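Histidine acid phosphatase (Bifidobacterium longum subsp. infantis, PDB 6RXD) is a histidine acid phytase of the MINPP type that probably removes phosphate groups from inositol polyphosphates and from 2,3-bisphosphoglycerate. Local coordinates at residues V17-D21 / A22-S26; Q136-E140 / A141-E145; T491-L495 / T496-S500. All blocks are in the same frame, centred on the assembly; numbering follows the deposited sequence.

Interaction 1 of 3, residues V17-D21 / A22-S26; sequences VAPND and ATASS
The flat carboxamide of Asn20 points its OD1 at the helix start, Thr23 N lying nearly in line with the side-chain C=O. This is an N-cap: Asn20 precedes the one-turn helix 21-24, and its OD1 accepts from Thr23 N at 2.8 Å in a bond bent only to 165°. With chi1 at 57°, CG sits between the backbone N and the carbonyl carbon, which folds the amide back over the first turn. The short side chain of asparagine suits the place, since it brings an acceptor to amides that have no helical carbonyl before them. Thr23 OG1 stands 3.0 Å from Asn20 OD1. A capping box would have this threonine oxygen accept directly from Asn20 N; here a water takes the bond from Asn20 N and meets Thr23 OG1 in turn. Beneath the cap, Pro19 CB touches Thr23 CG2 at 3.8 Å. Pro19 and Ala24 hold the N' and N4 positions of a hydrophobic staple, though Pro19 CG and Ala24 CB are 4.5 Å apart, a loose contact. Already rigid, the proline also rests on Arg114 of helix 102-118. The first helical bond runs from Ala24 N to Asn20 O. At the far end the turn gives out among serine hydroxyls: Ser25 OG lies 2.8 Å from Asp21 O and 3.0 Å from Ala22 O, with one proton for the two carbonyls.

Interaction 2 of 3, residues Q136-E140 / A141-E145; sequences QSSGE and ARATE
Ser137 and Thr144 meet hydroxyl to hydroxyl, OG to OG1 at 2.7 Å, where strand 132-137 turns into helix 141-157. This is the tight, buried side of the contact, and a water also meets Thr144 OG1. Ser137 OG accepts from Gly139 N, and Ser138 OG from Glu140 N, two successive ST turns at the end of the strand; Ser138 OG is further bonded to His399. Gly139 has the positive phi that a side chain would disfavour, and the small Ala143 lets the turn sit close, its CB 3.9 Å from Ser138 OG. The looser side holds the partly exposed Glu140, Arg142 and Glu145. Glu140 caps the helix: its CG stands anti to the backbone N (chi1 -169°) and the chain bends at the next bond, carrying the carboxylate back over the first turn. OE1 accepts from Ala143 N at 2.9 Å on its syn side, 32° out of the carboxylate plane, while the bond from Arg142 N to OE2 is weak. With an alanine here, the amide of Ala143 would probably lose its side-chain acceptor, and Arg142 N its weaker one, leaving the helix start less firmly capped. NE and NH1 of Arg142 hold the two carboxylate oxygens of Glu145, and Ala141 CB lies against one guanidinium face, toward its rim. Glu140 OE2 also makes a long, weak ion pair with Arg48 of the RHGxR signature, so the capping carboxylate probably shares its charge between helix start and catalytic-motif arginine.

Interaction 3 of 3, residues T491-L495 / T496-S500; sequences TWYKL and TELKS
Between Lys494 and Leu498 the backbone passes from strand into helix: Lys494, the N-cap residue, gives its carbonyl O to Leu498 N at 3.0 Å in the carbonyl plane, and Leu495 O takes Lys499 N one residue later. Tyr493, just before the cap, packs its CB against Leu498 CD2 at 3.8 Å, the two side chains crossing at about a right angle. These are the positions of a hydrophobic staple, and the tyrosine's CB and the leucine's methyl give apolar surface here, both residues being buried. Lys494 offers no side-chain acceptor to the helix. Its CB instead lies 3.6 Å from Thr496 OG1, the two side chains running side by side. Farther round the turn, Leu495 CG, anti to its own N (chi1 179°), meets Lys499 CE at 3.8 Å. The methylenes of the lysine thus cover one flank of the leucine, so that lysine serves here as both grease and charge. Outside the turn, Leu498 packs on Val468 of strand 467-472 and Leu495 on Leu379 and Ile382 of helix 372-386, where Lys499 NZ ends in a salt bridge with Asp383. The extended Lys494 carries NZ to the carbonyl oxygens of Asp512 and Arg514, and Glu497 turns its carboxylate to Thr508 and Thr484 N. The chemistry implies a division of labour: the two leucines pack the short helix against strand 467-472 and helix 372-386, while the charged ends of Lys494 and Lys499 tie it to the C-terminal tail and to that same helix.

Overall arrangement
From the N terminus the three contacts come in series, none nesting or crossing, and each closes only a tight local turn at a helix start. Interaction 1, on the surface, begins helix 21-24 beside helix 102-118. Interaction 2 turns strand 132-137 into helix 141-157. Interaction 3 comes near the C terminus, where strand 493-494 leads into helix 495-501. Interactions 2 and 3 reach the same mixed sheet, though their centres lie about 30 Å apart. Interaction 1 comes nearer to 491-500, about 8 Å between nearest atoms, and a hydrogen bond of Ser28 with Thr491 links the N-terminal and C-terminal parts of the chain.

Interaction 1 of 3, residues V17-D21 / A22-S26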
ATOM      1  N   VAL A  17      -0.377   3.308  11.028  1.00 14.24           N
ATOM      2  CA  VAL A  17      -0.370   3.984  12.319  1.00 12.59           C
ATOM      3  C   VAL A  17      -1.695   4.720  12.479  1.00 13.52           C
ATOM      4  O   VAL A  17      -1.912   5.755  11.859  1.00 16.14           O
ATOM      5  CB  VAL A  17       0.801   4.962  12.433  1.00 19.73           C
ATOM      6  CG1 VAL A  17       0.786   5.639  13.803  1.00 18.20           C
ATOM      7  CG2 VAL A  17       2.117   4.231  12.219  1.00 20.59           C
ATOM      8  N   ALA A  18      -2.587   4.167  13.295  1.00 16.11           N
ATOM      9  CA  ALA A  18      -3.905   4.774  13.508  1.00 14.87           C
ATOM     10  C   ALA A  18      -3.757   6.085  14.278  1.00 22.34           C
ATOM     11  O   ALA A  18      -2.839   6.230  15.087  1.00 19.24           O
ATOM     12  CB  ALA A  18      -4.813   3.819  14.258  1.00 18.47           C
ATOM     13  N   PRO A  19      -4.650   7.051  14.019  1.00 16.49           N
ATOM     14  CA  PRO A  19      -4.515   8.327  14.727  1.00 18.13           C
ATOM     15  C   PRO A  19      -4.801   8.171  16.214  1.00 25.20           C
ATOM     16  O   PRO A  19      -5.659   7.375  16.602  1.00 25.20           O
ATOM     17  CB  PRO A  19      -5.584   9.203  14.065  1.00 21.89           C
ATOM     18  CG  PRO A  19      -6.646   8.216  13.615  1.00 19.13           C
ATOM     19  CD  PRO A  19      -5.842   7.018  13.145  1.00 19.89           C
ATOM     20  N   ASN A  20      -4.074   8.906  17.047  1.00 25.85           N
ATOM     21  CA  ASN A  20      -4.386   8.905  18.469  1.00 29.79           C
ATOM     22  C   ASN A  20      -5.635   9.734  18.731  1.00 28.59           C
ATOM     23  O   ASN A  20      -6.109  10.449  17.842  1.00 25.56           O
ATOM     24  CB  ASN A  20      -3.199   9.389  19.311  1.00 28.49           C
ATOM     25  CG  ASN A  20      -2.718  10.785  18.928  1.00 34.97           C
ATOM     26  OD1 ASN A  20      -3.502  11.651  18.543  1.00 36.10           O
ATOM     27  ND2 ASN A  20      -1.413  11.009  19.044  1.00 38.27           N
ATOM     28  N   ASP A  21      -6.165   9.644  19.945  1.00 25.69           N
ATOM     29  CA  ASP A  21      -7.396  10.358  20.289  1.00 29.73           C
ATOM     30  C   ASP A  21      -7.301  11.874  20.091  1.00 25.21           C
ATOM     31  O   ASP A  21      -8.280  12.517  19.724  1.00 33.33           O
ATOM     32  CB  ASP A  21      -7.820  10.026  21.722  1.00 37.21           C
ATOM     33  CG  ASP A  21      -8.418   8.641  21.843  1.00 48.55           C
ATOM     34  OD1 ASP A  21      -9.118   8.383  22.847  1.00 54.11           O
ATOM     35  OD2 ASP A  21      -8.195   7.815  20.931  1.00 48.59           O
ATOM     36  N   ALA A  22      -6.120  12.436  20.332  1.00 28.83           N
ATOM     37  CA  ALA A  22      -5.900  13.865  20.139  1.00 32.49           C
ATOM     38  C   ALA A  22      -6.074  14.253  18.673  1.00 35.67           C
ATOM     39  O   ALA A  22      -6.768  15.220  18.347  1.00 34.04           O
ATOM     40  CB  ALA A  22      -4.519  14.246  20.616  1.00 36.97           C
ATOM     41  N   THR A  23      -5.431  13.497  17.791  1.00 31.17           N
ATOM     42  CA  THR A  23      -5.529  13.746  16.354  1.00 25.42           C
ATOM     43  C   THR A  23      -6.967  13.621  15.856  1.00 21.69           C
ATOM     44  O   THR A  23      -7.482  14.512  15.172  1.00 24.12           O
ATOM     45  CB  THR A  23      -4.622  12.789  15.562  1.00 27.25           C
ATOM     46  OG1 THR A  23      -3.250  13.063  15.881  1.00 30.27           O
ATOM     47  CG2 THR A  23      -4.835  12.970  14.062  1.00 22.97           C
ATOM     48  N   ALA A  24      -7.627  12.526  16.220  1.00 20.10           N
ATOM     49  CA  ALA A  24      -8.967  12.246  15.715  1.00 26.45           C
ATOM     50  C   ALA A  24     -10.014  13.232  16.232  1.00 27.37           C
ATOM     51  O   ALA A  24     -11.059  13.420  15.602  1.00 31.70           O
ATOM     52  CB  ALA A  24      -9.364  10.813  16.047  1.00 33.35           C
ATOM     53  N   SER A  25      -9.733  13.853  17.378  1.00 24.57           N
ATOM     54  CA  SER A  25     -10.642  14.826  17.981  1.00 33.89           C
ATOM     55  C   SER A  25     -10.357  16.264  17.551  1.00 33.62           C
ATOM     56  O   SER A  25     -11.095  17.177  17.925  1.00 35.18           O
ATOM     57  CB  SER A  25     -10.565  14.747  19.508  1.00 31.89           C
ATOM     58  OG  SER A  25      -9.271  15.117  19.959  1.00 37.09           O
ATOM     59  N   SER A  26      -9.297  16.473  16.773  1.00 26.71           N
ATOM     60  CA  SER A  26      -8.869  17.832  16.455  1.00 29.46           C
ATOM     61  C   SER A  26      -8.878  18.184  14.967  1.00 22.52           C
ATOM     62  O   SER A  26      -8.242  19.156  14.562  1.00 23.75           O
ATOM     63  CB  SER A  26      -7.479  18.101  17.037  1.00 38.49           C
ATOM     64  OG  SER A  26      -6.498  17.315  16.385  1.00 48.40           O
TER
HETATM   65  O   HOH W   1      -1.881  10.641  15.452  1.00 36.06           O

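Interaction 2 of 3, residues Q136-E140 / A141-E145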
ATOM      1  N   GLN A 136     -16.400   0.114  -3.226  1.00 14.73           N
ATOM      2  CA  GLN A 136     -15.754  -0.339  -4.453  1.00 14.06           C
ATOM      3  C   GLN A 136     -14.430  -0.999  -4.155  1.00 14.77           C
ATOM      4  O   GLN A 136     -13.750  -0.623  -3.205  1.00 15.08           O
ATOM      5  CB  GLN A 136     -15.502   0.836  -5.401  1.00 15.10           C
ATOM      6  CG  GLN A 136     -16.770   1.549  -5.840  1.00 16.29           C
ATOM      7  CD  GLN A 136     -16.497   2.685  -6.813  1.00 19.50           C
ATOM      8  OE1 GLN A 136     -15.346   2.977  -7.149  1.00 20.60           O
ATOM      9  NE2 GLN A 136     -17.560   3.335  -7.263  1.00 16.99           N
ATOM     10  N   SER A 137     -14.073  -1.986  -4.971  1.00 13.63           N
ATOM     11  CA  SER A 137     -12.721  -2.535  -4.926  1.00 13.46           C
ATOM     12  C   SER A 137     -12.196  -2.810  -6.332  1.00 15.51           C
ATOM     13  O   SER A 137     -12.931  -2.714  -7.305  1.00 16.57           O
ATOM     14  CB  SER A 137     -12.666  -3.794  -4.061  1.00 26.40           C
ATOM     15  OG  SER A 137     -12.750  -4.953  -4.852  0.90 27.80           O
ATOM     16  N   SER A 138     -10.906  -3.123  -6.430  1.00 14.43           N
ATOM     17  CA  SER A 138     -10.300  -3.465  -7.703  1.00 12.83           C
ATOM     18  C   SER A 138     -10.849  -4.792  -8.207  1.00 16.87           C
ATOM     19  O   SER A 138     -10.766  -5.093  -9.400  1.00 19.60           O
ATOM     20  CB  SER A 138      -8.793  -3.597  -7.522  1.00 12.52           C
ATOM     21  OG  SER A 138      -8.512  -4.631  -6.598  1.00 16.73           O
ATOM     22  N   GLY A 139     -11.384  -5.601  -7.293  1.00 18.76           N
ATOM     23  CA  GLY A 139     -11.841  -6.938  -7.646  1.00 15.13           C
ATOM     24  C   GLY A 139     -10.862  -7.978  -7.141  1.00 18.07           C
ATOM     25  O   GLY A 139     -11.104  -9.189  -7.230  1.00 22.21           O
ATOM     26  N   GLU A 140      -9.737  -7.510  -6.615  1.00 15.78           N
ATOM     27  CA  GLU A 140      -8.745  -8.423  -6.052  1.00 16.47           C
ATOM     28  C   GLU A 140      -9.200  -8.801  -4.642  1.00 18.08           C
ATOM     29  O   GLU A 140      -9.658  -7.949  -3.888  1.00 19.05           O
ATOM     30  CB  GLU A 140      -7.364  -7.755  -6.046  1.00 19.19           C
ATOM     31  CG  GLU A 140      -6.196  -8.686  -5.732  1.00 20.77           C
ATOM     32  CD  GLU A 140      -5.985  -8.858  -4.252  1.00 26.15           C
ATOM     33  OE1 GLU A 140      -6.252  -7.897  -3.503  1.00 25.25           O
ATOM     34  OE2 GLU A 140      -5.545  -9.948  -3.834  1.00 26.08           O
ATOM     35  N   ALA A 141      -9.075 -10.076  -4.288  1.00 17.51           N
ATOM     36  CA  ALA A 141      -9.689 -10.585  -3.064  1.00 20.34           C
ATOM     37  C   ALA A 141      -9.223  -9.917  -1.772  1.00 15.61           C
ATOM     38  O   ALA A 141     -10.038  -9.652  -0.892  1.00 18.08           O
ATOM     39  CB  ALA A 141      -9.532 -12.105  -2.979  1.00 23.50           C
ATOM     40  N   ARG A 142      -7.925  -9.651  -1.639  1.00 15.44           N
ATOM     41  CA  ARG A 142      -7.430  -9.012  -0.418  1.00 16.99           C
ATOM     42  C   ARG A 142      -7.896  -7.560  -0.293  1.00 18.25           C
ATOM     43  O   ARG A 142      -8.117  -7.071   0.815  1.00 17.39           O
ATOM     44  CB  ARG A 142      -5.906  -9.101  -0.322  1.00 20.83           C
ATOM     45  CG  ARG A 142      -5.391 -10.318   0.459  1.00 31.08           C
ATOM     46  CD  ARG A 142      -5.576 -11.632  -0.281  1.00 32.24           C
ATOM     47  NE  ARG A 142      -6.864 -12.265  -0.007  1.00 31.99           N
ATOM     48  CZ  ARG A 142      -7.289 -13.375  -0.603  1.00 32.75           C
ATOM     49  NH1 ARG A 142      -8.475 -13.887  -0.302  1.00 38.52           N
ATOM     50  NH2 ARG A 142      -6.526 -13.973  -1.508  1.00 37.85           N
ATOM     51  N   ALA A 143      -8.057  -6.876  -1.422  1.00 15.78           N
ATOM     52  CA  ALA A 143      -8.592  -5.513  -1.384  1.00 18.00           C
ATOM     53  C   ALA A 143     -10.065  -5.541  -0.969  1.00 15.71           C
ATOM     54  O   ALA A 143     -10.516  -4.731  -0.158  1.00 16.89           O
ATOM     55  CB  ALA A 143      -8.415  -4.807  -2.736  1.00 15.54           C
ATOM     56  N   THR A 144     -10.806  -6.500  -1.509  1.00 15.53           N
ATOM     57  CA  THR A 144     -12.221  -6.640  -1.186  1.00 17.32           C
ATOM     58  C   THR A 144     -12.377  -7.030   0.285  1.00 16.72           C
ATOM     59  O   THR A 144     -13.208  -6.461   1.003  1.00 16.98           O
ATOM     60  CB  THR A 144     -12.895  -7.672  -2.111  1.00 18.65           C
ATOM     61  OG1 THR A 144     -12.712  -7.267  -3.475  1.00 17.47           O
ATOM     62  CG2 THR A 144     -14.398  -7.784  -1.826  1.00 15.43           C
ATOM     63  N   GLU A 145     -11.558  -7.977   0.742  1.00 17.94           N
ATOM     64  CA  GLU A 145     -11.604  -8.393   2.144  1.00 17.34           C
ATOM     65  C   GLU A 145     -11.222  -7.264   3.097  1.00 16.34           C
ATOM     66  O   GLU A 145     -11.752  -7.164   4.203  1.00 15.55           O
ATOM     67  CB  GLU A 145     -10.719  -9.622   2.364  1.00 21.87           C
ATOM     68  CG  GLU A 145     -11.314 -10.866   1.706  1.00 25.50           C
ATOM     69  CD  GLU A 145     -10.289 -11.943   1.437  1.00 31.42           C
ATOM     70  OE1 GLU A 145      -9.096 -11.728   1.732  1.00 27.63           O
ATOM     71  OE2 GLU A 145     -10.680 -13.006   0.915  1.00 32.08           O
TER
HETATM   72  O   HOH W   2     -12.836  -9.654  -4.737  1.00 21.99           O

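Interaction 3 of 3, residues T491-L495 / T496-S500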
ATOM      1  N   THR A 491      -7.550  24.709   5.895  1.00 14.05           N
ATOM      2  CA  THR A 491      -7.243  23.515   5.105  1.00 13.19           C
ATOM      3  C   THR A 491      -8.426  23.092   4.248  1.00 12.23           C
ATOM      4  O   THR A 491      -8.444  21.979   3.718  1.00 13.79           O
ATOM      5  CB  THR A 491      -6.845  22.330   6.005  1.00 17.71           C
ATOM      6  OG1 THR A 491      -7.829  22.175   7.029  1.00 19.00           O
ATOM      7  CG2 THR A 491      -5.490  22.577   6.641  1.00 22.13           C
ATOM      8  N   TRP A 492      -9.423  23.970   4.124  1.00 11.37           N
ATOM      9  CA  TRP A 492     -10.559  23.738   3.237  1.00 13.04           C
ATOM     10  C   TRP A 492     -10.350  24.484   1.923  1.00 13.64           C
ATOM     11  O   TRP A 492      -9.856  25.610   1.921  1.00 13.87           O
ATOM     12  CB  TRP A 492     -11.865  24.195   3.903  1.00 13.75           C
ATOM     13  CG  TRP A 492     -12.173  23.405   5.126  1.00 13.44           C
ATOM     14  CD1 TRP A 492     -11.668  23.602   6.386  1.00 15.42           C
ATOM     15  CD2 TRP A 492     -13.043  22.272   5.215  1.00 12.49           C
ATOM     16  NE1 TRP A 492     -12.165  22.654   7.247  1.00 15.14           N
ATOM     17  CE2 TRP A 492     -13.014  21.825   6.554  1.00 11.96           C
ATOM     18  CE3 TRP A 492     -13.841  21.585   4.288  1.00 12.72           C
ATOM     19  CZ2 TRP A 492     -13.758  20.723   6.996  1.00 15.47           C
ATOM     20  CZ3 TRP A 492     -14.579  20.495   4.724  1.00 13.24           C
ATOM     21  CH2 TRP A 492     -14.535  20.075   6.069  1.00 14.78           C
ATOM     22  N   TYR A 493     -10.755  23.849   0.818  1.00 12.72           N
ATOM     23  CA  TYR A 493     -10.553  24.392  -0.528  1.00 11.54           C
ATOM     24  C   TYR A 493     -11.834  24.305  -1.341  1.00 10.77           C
ATOM     25  O   TYR A 493     -12.540  23.288  -1.293  1.00 12.02           O
ATOM     26  CB  TYR A 493      -9.498  23.566  -1.259  1.00 11.41           C
ATOM     27  CG  TYR A 493      -8.134  23.617  -0.636  1.00 12.18           C
ATOM     28  CD1 TYR A 493      -7.137  24.395  -1.197  1.00 11.61           C
ATOM     29  CD2 TYR A 493      -7.842  22.898   0.523  1.00 10.27           C
ATOM     30  CE1 TYR A 493      -5.867  24.444  -0.637  1.00 13.64           C
ATOM     31  CE2 TYR A 493      -6.564  22.941   1.096  1.00 11.96           C
ATOM     32  CZ  TYR A 493      -5.592  23.715   0.508  1.00 12.66           C
ATOM     33  OH  TYR A 493      -4.331  23.763   1.054  1.00 13.13           O
ATOM     34  N   LYS A 494     -12.106  25.342  -2.129  1.00 10.90           N
ATOM     35  CA  LYS A 494     -13.254  25.312  -3.034  1.00 11.09           C
ATOM     36  C   LYS A 494     -13.103  24.205  -4.070  1.00 12.66           C
ATOM     37  O   LYS A 494     -11.991  23.934  -4.553  1.00 13.91           O
ATOM     38  CB  LYS A 494     -13.396  26.636  -3.770  1.00 13.26           C
ATOM     39  CG  LYS A 494     -13.999  27.765  -2.955  1.00 12.86           C
ATOM     40  CD  LYS A 494     -14.364  28.918  -3.892  1.00 13.76           C
ATOM     41  CE  LYS A 494     -14.926  30.114  -3.114  1.00 18.32           C
ATOM     42  NZ  LYS A 494     -15.216  31.286  -4.014  1.00 16.88           N
ATOM     43  N   LEU A 495     -14.224  23.580  -4.418  1.00 10.75           N
ATOM     44  CA  LEU A 495     -14.226  22.552  -5.454  1.00 12.34           C
ATOM     45  C   LEU A 495     -13.729  23.116  -6.785  1.00 12.77           C
ATOM     46  O   LEU A 495     -12.998  22.448  -7.520  1.00 15.69           O
ATOM     47  CB  LEU A 495     -15.630  21.967  -5.612  1.00 14.37           C
ATOM     48  CG  LEU A 495     -15.804  20.880  -6.677  1.00 14.93           C
ATOM     49  CD1 LEU A 495     -14.986  19.653  -6.344  1.00 12.89           C
ATOM     50  CD2 LEU A 495     -17.277  20.521  -6.801  1.00 16.29           C
ATOM     51  N   THR A 496     -14.125  24.345  -7.090  1.00 13.07           N
ATOM     52  CA  THR A 496     -13.666  24.998  -8.317  1.00 15.92           C
ATOM     53  C   THR A 496     -12.141  25.117  -8.316  1.00 15.77           C
ATOM     54  O   THR A 496     -11.487  24.915  -9.344  1.00 17.65           O
ATOM     55  CB  THR A 496     -14.278  26.394  -8.470  1.00 17.01           C
ATOM     56  OG1 THR A 496     -14.113  27.117  -7.242  1.00 15.12           O
ATOM     57  CG2 THR A 496     -15.770  26.306  -8.794  1.00 18.37           C
ATOM     58  N   GLU A 497     -11.581  25.445  -7.155  1.00 12.56           N
ATOM     59  CA  GLU A 497     -10.140  25.618  -7.031  1.00 13.25           C
ATOM     60  C   GLU A 497      -9.425  24.293  -7.247  1.00 17.16           C
ATOM     61  O   GLU A 497      -8.411  24.245  -7.950  1.00 14.66           O
ATOM     62  CB  GLU A 497      -9.772  26.230  -5.669  1.00 13.08           C
ATOM     63  CG  GLU A 497      -8.268  26.221  -5.361  1.00 12.23           C
ATOM     64  CD  GLU A 497      -7.465  27.210  -6.185  1.00 16.16           C
ATOM     65  OE1 GLU A 497      -8.047  27.924  -7.028  1.00 18.28           O
ATOM     66  OE2 GLU A 497      -6.230  27.281  -5.988  1.00 17.14           O
ATOM     67  N   LEU A 498      -9.942  23.217  -6.652  1.00 12.47           N
ATOM     68  CA  LEU A 498      -9.315  21.906  -6.822  1.00 13.13           C
ATOM     69  C   LEU A 498      -9.341  21.462  -8.274  1.00 14.92           C
ATOM     70  O   LEU A 498      -8.372  20.883  -8.762  1.00 15.30           O
ATOM     71  CB  LEU A 498      -9.963  20.845  -5.933  1.00 13.34           C
ATOM     72  CG  LEU A 498      -9.767  21.046  -4.433  1.00 15.49           C
ATOM     73  CD1 LEU A 498     -10.263  19.822  -3.671  1.00 16.26           C
ATOM     74  CD2 LEU A 498      -8.295  21.311  -4.134  1.00 16.09           C
ATOM     75  N   LYS A 499     -10.436  21.732  -8.974  1.00 13.44           N
ATOM     76  CA  LYS A 499     -10.532  21.302 -10.367  1.00 16.51           C
ATOM     77  C   LYS A 499      -9.479  21.982 -11.230  1.00 19.33           C
ATOM     78  O   LYS A 499      -8.971  21.406 -12.197  1.00 24.99           O
ATOM     79  CB  LYS A 499     -11.935  21.565 -10.919  1.00 18.39           C
ATOM     80  CG  LYS A 499     -12.983  20.589 -10.399  1.00 17.65           C
ATOM     81  CD  LYS A 499     -14.371  20.955 -10.927  1.00 20.96           C
ATOM     82  CE  LYS A 499     -15.431  19.999 -10.394  1.00 20.98           C
ATOM     83  NZ  LYS A 499     -16.810  20.499 -10.691  1.00 21.96           N
ATOM     84  N   SER A 500      -9.142  23.213 -10.872  1.00 17.92           N
ATOM     85  CA  SER A 500      -8.083  23.924 -11.568  1.00 14.63           C
ATOM     86  C   SER A 500      -6.703  23.512 -11.080  1.00 18.24           C
ATOM     87  O   SER A 500      -5.819  23.196 -11.878  1.00 18.03           O
ATOM     88  CB  SER A 500      -8.281  25.437 -11.388  1.00 18.46           C
ATOM     89  OG  SER A 500      -7.180  26.189 -11.856  1.00 25.49           O
TER